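Local coordinates for SusD superfamily protein (Bacteroides fragilis, PDB 3L22) that probably binds glycans at the outer membrane for uptake, as in other members of the SusD family, and carries zinc ions, at residues Q118-F122 and H197-A203; E248-P254 and W321-Y327. All coordinates share one frame; numbering follows the deposited sequence.

Both contacts are buried, interaction 2 nearer the centre of the chain, and they touch each other, their centres about 13 Å apart. Interaction 1 joins helix 113-131 to the loop and first turn that open helix 200-213; its chemistry is split between a zinc ion with its waters and a small hydrophobic patch around one phenylalanine. Interaction 2 is a two-stranded antiparallel ribbon, held mainly by backbone hydrogen bonds, with a salt bridge at one end and a proline-tryptophan CH-pi contact at the other. The two share neighbours: the rings of Phe122 and Phe251 meet edge-to-face, and Ile250 packs on Ala201, so the ribbon lies against the same helices that interaction 1 brings together.

Interaction 1 (Q118-F122 and H197-A203). With ZN (zinc ion), chain B.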
loop_
_atom_site.group_PDB
_atom_site.type_symbol
_atom_site.label_atom_id
_atom_site.label_comp_id
_atom_site.label_asym_id
_atom_site.label_seq_id
_atom_site.Cartn_x
_atom_site.Cartn_y
_atom_site.Cartn_z
ATOM N N GLN A 118 19.686 5.680 1.409
ATOM C CA GLN A 118 18.590 5.244 2.275
ATOM C C GLN A 118 17.229 5.440 1.564
ATOM O O GLN A 118 16.307 4.635 1.708
ATOM C CB GLN A 118 18.694 5.989 3.615
ATOM C CG GLN A 118 19.909 5.522 4.434
ATOM C CD GLN A 118 20.138 6.336 5.697
ATOM O OE1 GLN A 118 19.258 7.085 6.118
ATOM N NE2 GLN A 118 21.349 6.234 6.280
ATOM N N GLU A 119 17.132 6.473 0.736
ATOM C CA GLU A 119 15.928 6.665 -0.083
ATOM C C GLU A 119 15.757 5.558 -1.106
ATOM O O GLU A 119 14.653 5.025 -1.270
ATOM C CB GLU A 119 15.914 8.018 -0.815
ATOM C CG GLU A 119 15.547 9.150 0.134
ATOM C CD GLU A 119 15.260 10.471 -0.603
ATOM O OE1 GLU A 119 14.852 10.476 -1.812
ATOM O OE2 GLU A 119 15.463 11.505 0.058
ATOM N N ALA A 120 16.848 5.205 -1.771
ATOM C CA ALA A 120 16.796 4.163 -2.791
ATOM C C ALA A 120 16.424 2.806 -2.148
ATOM O O ALA A 120 15.622 2.055 -2.688
ATOM C CB ALA A 120 18.123 4.087 -3.529
ATOM N N LYS A 121 17.010 2.505 -0.992
ATOM C CA LYS A 121 16.661 1.295 -0.255
ATOM C C LYS A 121 15.185 1.234 0.158
ATOM O O LYS A 121 14.562 0.175 0.099
ATOM C CB LYS A 121 17.597 1.099 0.943
ATOM C CG LYS A 121 19.026 0.680 0.534
ATOM C CD LYS A 121 19.835 0.328 1.790
ATOM C CE LYS A 121 21.257 -0.015 1.421
ATOM N NZ LYS A 121 22.035 -0.363 2.642
ATOM N N PHE A 122 14.616 2.375 0.537
ATOM C CA PHE A 122 13.194 2.465 0.849
ATOM C C PHE A 122 12.334 2.038 -0.366
ATOM O O PHE A 122 11.411 1.263 -0.206
ATOM C CB PHE A 122 12.804 3.876 1.286
ATOM C CG PHE A 122 11.337 4.064 1.424
ATOM C CD1 PHE A 122 10.691 3.712 2.622
ATOM C CD2 PHE A 122 10.565 4.510 0.350
ATOM C CE1 PHE A 122 9.333 3.853 2.759
ATOM C CE2 PHE A 122 9.191 4.636 0.483
ATOM C CZ PHE A 122 8.580 4.288 1.713
ATOM N N HIS A 197 9.336 12.309 -1.393
ATOM C CA HIS A 197 10.530 11.491 -1.106
ATOM C C HIS A 197 10.291 10.787 0.207
ATOM O O HIS A 197 9.532 11.287 1.043
ATOM C CB HIS A 197 11.813 12.344 -0.973
ATOM C CG HIS A 197 12.336 12.881 -2.267
ATOM N ND1 HIS A 197 13.625 13.349 -2.414
ATOM C CD2 HIS A 197 11.744 13.032 -3.475
ATOM C CE1 HIS A 197 13.813 13.750 -3.657
ATOM N NE2 HIS A 197 12.684 13.570 -4.325
ATOM N N ALA A 198 10.948 9.642 0.390
ATOM C CA ALA A 198 10.923 8.913 1.643
ATOM C C ALA A 198 11.570 9.686 2.787
ATOM O O ALA A 198 12.739 10.088 2.706
ATOM C CB ALA A 198 11.625 7.531 1.502
ATOM N N THR A 199 10.783 9.909 3.828
ATOM C CA THR A 199 11.239 10.472 5.082
ATOM C C THR A 199 11.477 9.360 6.097
ATOM O O THR A 199 11.120 8.201 5.858
ATOM C CB THR A 199 10.178 11.411 5.649
ATOM O OG1 THR A 199 8.907 10.722 5.715
ATOM C CG2 THR A 199 10.087 12.704 4.803
ATOM N N GLN A 200 12.051 9.716 7.241
ATOM C CA GLN A 200 12.136 8.795 8.349
ATOM C C GLN A 200 10.750 8.283 8.715
ATOM O O GLN A 200 10.570 7.070 8.922
ATOM C CB GLN A 200 12.817 9.455 9.553
ATOM C CG GLN A 200 14.280 9.782 9.241
ATOM C CD GLN A 200 15.053 10.254 10.440
ATOM O OE1 GLN A 200 14.758 9.835 11.572
ATOM N NE2 GLN A 200 16.026 11.157 10.217
ATOM N N ALA A 201 9.750 9.172 8.747
ATOM C CA ALA A 201 8.342 8.746 8.991
ATOM C C ALA A 201 7.835 7.706 7.999
ATOM O O ALA A 201 7.176 6.750 8.396
ATOM C CB ALA A 201 7.403 9.963 8.986
ATOM N N ALA A 202 8.125 7.881 6.717
ATOM C CA ALA A 202 7.727 6.896 5.714
ATOM C C ALA A 202 8.382 5.509 5.943
ATOM O O ALA A 202 7.731 4.465 5.839
ATOM C CB ALA A 202 8.078 7.415 4.310
ATOM N N ALA A 203 9.680 5.521 6.209
ATOM C CA ALA A 203 10.424 4.313 6.473
ATOM C C ALA A 203 9.849 3.590 7.711
ATOM O O ALA A 203 9.704 2.370 7.722
ATOM C CB ALA A 203 11.900 4.641 6.665
HETATM ZN ZN ZN B . 15.093 13.197 -1.072
HETATM O O HOH W 1 14.901 11.632 2.661
HETATM O O HOH W 2 14.544 14.335 0.411
HETATM O O HOH W 3 17.070 13.938 -1.858
#
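Glu119 and His197 each hold CG anti to the carbonyl carbon (chi1 near -75° in both), and from there the extended glutamate and the imidazole converge on one zinc ion. Glu119 OE2 binds the metal at 2.1 Å and His197 ND1 at 2.0 Å; two waters are bound as well. Carboxylate and imidazole planes stand 70° apart, so the two groups meet through the metal and not by stacking. Glu119 OE1 comes close to His197 ND1, but with that nitrogen given to the zinc there is no hydrogen to share; OE1 is instead hydrogen-bonded to Tyr29 OH, and His197 NE2 to Asn26 OD1, second-shell bonds that probably help to orient both ligands. Another water donates to Glu119 OE2 and to the carbonyl oxygen of Ala198, tying the carboxylate to the backbone across the contact.

One turn further along its helix, Phe122 serves the apolar half. With CG anti to the backbone N (chi1 172°), its ring reaches the loop, where the methyl of Ala198 sits over one face, offset toward the rim, CB lying 3.4 Å from Phe122 CD2 in a CH-pi contact. Phe122 CE1 meets Ala202 O at 3.5 Å near the ring plane. Thr199 caps the incoming helix, its OG1 accepting from Ala202 N at 3.1 Å. Beside this N-cap lies a roughly tetrahedral zinc site of one carboxylate, one imidazole and two waters, tying helix 113-131 to the loop before helix 200-213 in the mainly helical SusD fold.

Interaction 2 (E248-P254 and W321-Y327); sequences ESIFSLP and WVPIFRY. With EDO (1,2-ethanediol), chain C.
The carbonyl oxygen of Phe325 is gripped by three donors: Ile250 N and Phe251 N, each at 3.0 Å from Phe325 O, and a water that also bonds Ser252 OG. The Phe251 bond is the straighter of the two backbone ones, 169° at the hydrogen against 144° for Ile250. Phe251 O answers in kind, accepting from Ile324 N and Phe325 N. Two successive residues thus face one partner on each strand in turn, which makes two classic beta bulges back to back in the antiparallel ribbon of 249-253 and 322-326; at Ile250 and Ile324 the chains turn a corner. Beyond the bulges regular pairing resumes, with Leu253 and Val322 bonded both ways.

Phe251 and Ile324 run side by side, CD2 of the Phe251 ring 3.7 Å from Ile324 CB, while Ile324 CG2 also lies over the centre of one face of Phe325. Leu253 crosses Ile324 and extends this apolar cluster, whose phenylalanines pack on helices 113-131 and 200-213.

At one end of the ribbon, Glu248 OE2, met on its syn side but tilted from the carboxylate plane, takes Arg326 NH1 at 2.8 Å in a salt bridge and also accepts from Ala328 N. The oxygen lies in the guanidinium plane, but the two flat groups are turned 81° apart. Arg326 CG sits between its backbone N and carbonyl carbon; the extended chain runs alongside Glu248 OE2, and a turn at its last torsion brings NH1 back to that oxygen. Glu388 and Glu392 also pair with Arg326, and Arg358 with Glu248, probably balancing these buried charges. At the other end Pro254 sets its CA and CB over one face of the Trp321 indole in a CH-pi contact, CA 3.5 Å from the centroid of the Trp321 five-membered ring, while Tyr244 and Phe245 also meet the indole.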
loop_
_atom_site.group_PDB
_atom_site.type_symbol
_atom_site.label_atom_id
_atom_site.label_comp_id
_atom_site.label_asym_id
_atom_site.label_seq_id
_atom_site.Cartn_x
_atom_site.Cartn_y
_atom_site.Cartn_z
ATOM N N GLU A 248 -1.495 15.813 7.164
ATOM C CA GLU A 248 -1.684 14.378 7.406
ATOM C C GLU A 248 -0.799 13.476 6.533
ATOM O O GLU A 248 -0.600 12.300 6.862
ATOM C CB GLU A 248 -3.151 14.014 7.199
ATOM C CG GLU A 248 -3.556 12.734 7.851
ATOM C CD GLU A 248 -4.970 12.266 7.528
ATOM O OE1 GLU A 248 -5.820 13.105 7.149
ATOM O OE2 GLU A 248 -5.222 11.030 7.690
ATOM N N SER A 249 -0.251 14.024 5.446
ATOM C CA SER A 249 0.349 13.220 4.393
ATOM C C SER A 249 1.771 12.857 4.737
ATOM O O SER A 249 2.599 13.735 4.944
ATOM C CB SER A 249 0.334 14.012 3.076
ATOM O OG SER A 249 -0.975 14.429 2.761
ATOM N N ILE A 250 2.060 11.566 4.805
ATOM C CA ILE A 250 3.408 11.109 5.105
ATOM C C ILE A 250 4.134 10.814 3.814
ATOM O O ILE A 250 5.223 11.347 3.566
ATOM C CB ILE A 250 3.406 9.886 6.054
ATOM C CG1 ILE A 250 2.730 10.253 7.393
ATOM C CG2 ILE A 250 4.860 9.403 6.246
ATOM C CD1 ILE A 250 2.261 9.085 8.253
ATOM N N PHE A 251 3.577 9.933 2.995
ATOM C CA PHE A 251 4.226 9.562 1.729
ATOM C C PHE A 251 3.165 9.282 0.659
ATOM O O PHE A 251 2.210 8.523 0.920
ATOM C CB PHE A 251 5.144 8.332 1.923
ATOM C CG PHE A 251 5.850 7.902 0.669
ATOM C CD1 PHE A 251 6.829 8.710 0.103
ATOM C CD2 PHE A 251 5.531 6.693 0.035
ATOM C CE1 PHE A 251 7.446 8.354 -1.103
ATOM C CE2 PHE A 251 6.166 6.309 -1.154
ATOM C CZ PHE A 251 7.110 7.134 -1.724
ATOM N N SER A 252 3.358 9.875 -0.521
ATOM C CA SER A 252 2.464 9.743 -1.670
ATOM C C SER A 252 3.249 9.719 -2.950
ATOM O O SER A 252 4.427 10.134 -2.999
ATOM C CB SER A 252 1.496 10.939 -1.776
ATOM O OG SER A 252 0.733 11.116 -0.610
ATOM N N LEU A 253 2.593 9.228 -3.994
ATOM C CA LEU A 253 3.161 9.212 -5.354
ATOM C C LEU A 253 2.500 10.359 -6.127
ATOM O O LEU A 253 1.261 10.328 -6.345
ATOM C CB LEU A 253 2.903 7.879 -6.054
ATOM C CG LEU A 253 3.134 6.621 -5.213
ATOM C CD1 LEU A 253 2.809 5.340 -6.064
ATOM C CD2 LEU A 253 4.548 6.620 -4.726
ATOM N N PRO A 254 3.289 11.381 -6.485
ATOM C CA PRO A 254 2.722 12.566 -7.134
ATOM C C PRO A 254 2.546 12.335 -8.610
ATOM O O PRO A 254 3.225 11.464 -9.179
ATOM C CB PRO A 254 3.797 13.628 -6.890
ATOM C CG PRO A 254 5.082 12.819 -6.921
ATOM C CD PRO A 254 4.749 11.513 -6.287
ATOM N N TRP A 321 -2.867 12.702 -6.520
ATOM C CA TRP A 321 -1.788 11.888 -5.955
ATOM C C TRP A 321 -2.321 10.600 -5.305
ATOM O O TRP A 321 -3.462 10.557 -4.827
ATOM C CB TRP A 321 -1.046 12.690 -4.898
ATOM C CG TRP A 321 -0.235 13.859 -5.410
ATOM C CD1 TRP A 321 -0.351 14.509 -6.623
ATOM C CD2 TRP A 321 0.756 14.563 -4.681
ATOM N NE1 TRP A 321 0.557 15.527 -6.702
ATOM C CE2 TRP A 321 1.247 15.591 -5.519
ATOM C CE3 TRP A 321 1.304 14.418 -3.399
ATOM C CZ2 TRP A 321 2.227 16.494 -5.099
ATOM C CZ3 TRP A 321 2.296 15.327 -2.994
ATOM C CH2 TRP A 321 2.749 16.327 -3.851
ATOM N N VAL A 322 -1.507 9.542 -5.361
ATOM C CA VAL A 322 -1.812 8.275 -4.761
ATOM C C VAL A 322 -1.213 8.299 -3.355
ATOM O O VAL A 322 0.008 8.381 -3.196
ATOM C CB VAL A 322 -1.250 7.127 -5.607
ATOM C CG1 VAL A 322 -1.538 5.712 -4.966
ATOM C CG2 VAL A 322 -1.845 7.242 -7.038
ATOM N N PRO A 323 -2.064 8.287 -2.314
ATOM C CA PRO A 323 -1.611 8.310 -0.930
ATOM C C PRO A 323 -1.188 6.918 -0.425
ATOM O O PRO A 323 -2.017 5.976 -0.366
ATOM C CB PRO A 323 -2.849 8.792 -0.194
ATOM C CG PRO A 323 -3.985 8.217 -0.958
ATOM C CD PRO A 323 -3.539 8.193 -2.396
ATOM N N ILE A 324 0.087 6.765 -0.087
ATOM C CA ILE A 324 0.608 5.481 0.414
ATOM C C ILE A 324 0.460 5.424 1.939
ATOM O O ILE A 324 -0.141 4.505 2.454
ATOM C CB ILE A 324 2.076 5.272 -0.025
ATOM C CG1 ILE A 324 2.183 5.297 -1.574
ATOM C CG2 ILE A 324 2.679 3.995 0.550
ATOM C CD1 ILE A 324 1.369 4.250 -2.326
ATOM N N PHE A 325 1.026 6.398 2.641
ATOM C CA PHE A 325 0.935 6.507 4.087
ATOM C C PHE A 325 0.413 7.881 4.478
ATOM O O PHE A 325 0.958 8.919 4.034
ATOM C CB PHE A 325 2.320 6.366 4.747
ATOM C CG PHE A 325 3.053 5.098 4.416
ATOM C CD1 PHE A 325 2.432 3.858 4.509
ATOM C CD2 PHE A 325 4.404 5.148 4.067
ATOM C CE1 PHE A 325 3.122 2.710 4.238
ATOM C CE2 PHE A 325 5.096 4.012 3.786
ATOM C CZ PHE A 325 4.461 2.780 3.868
ATOM N N ARG A 326 -0.603 7.903 5.331
ATOM C CA ARG A 326 -1.019 9.130 6.000
ATOM C C ARG A 326 -1.274 8.876 7.472
ATOM O O ARG A 326 -1.410 7.710 7.914
ATOM C CB ARG A 326 -2.221 9.774 5.278
ATOM C CG ARG A 326 -3.468 9.015 5.217
ATOM C CD ARG A 326 -4.491 9.775 4.379
ATOM N NE ARG A 326 -5.691 9.024 4.075
ATOM C CZ ARG A 326 -6.777 8.904 4.862
ATOM N NH1 ARG A 326 -6.859 9.471 6.064
ATOM N NH2 ARG A 326 -7.822 8.196 4.440
ATOM N N TYR A 327 -1.328 9.960 8.242
ATOM C CA TYR A 327 -1.302 9.845 9.691
ATOM C C TYR A 327 -2.497 9.123 10.330
ATOM O O TYR A 327 -2.336 8.537 11.395
ATOM C CB TYR A 327 -1.089 11.227 10.314
ATOM C CG TYR A 327 -0.812 11.227 11.799
ATOM C CD1 TYR A 327 0.222 10.476 12.351
ATOM C CD2 TYR A 327 -1.562 12.031 12.652
ATOM C CE1 TYR A 327 0.433 10.456 13.721
ATOM C CE2 TYR A 327 -1.327 12.058 14.023
ATOM C CZ TYR A 327 -0.331 11.280 14.542
ATOM O OH TYR A 327 -0.119 11.341 15.881
HETATM C C1 EDO C . 1.578 8.869 19.749
HETATM O O1 EDO C . 2.816 8.348 20.258
HETATM C C2 EDO C . 1.024 8.014 18.606
HETATM O O2 EDO C . 0.888 8.666 17.305
HETATM O O HOH W 4 -0.025 10.425 1.895
#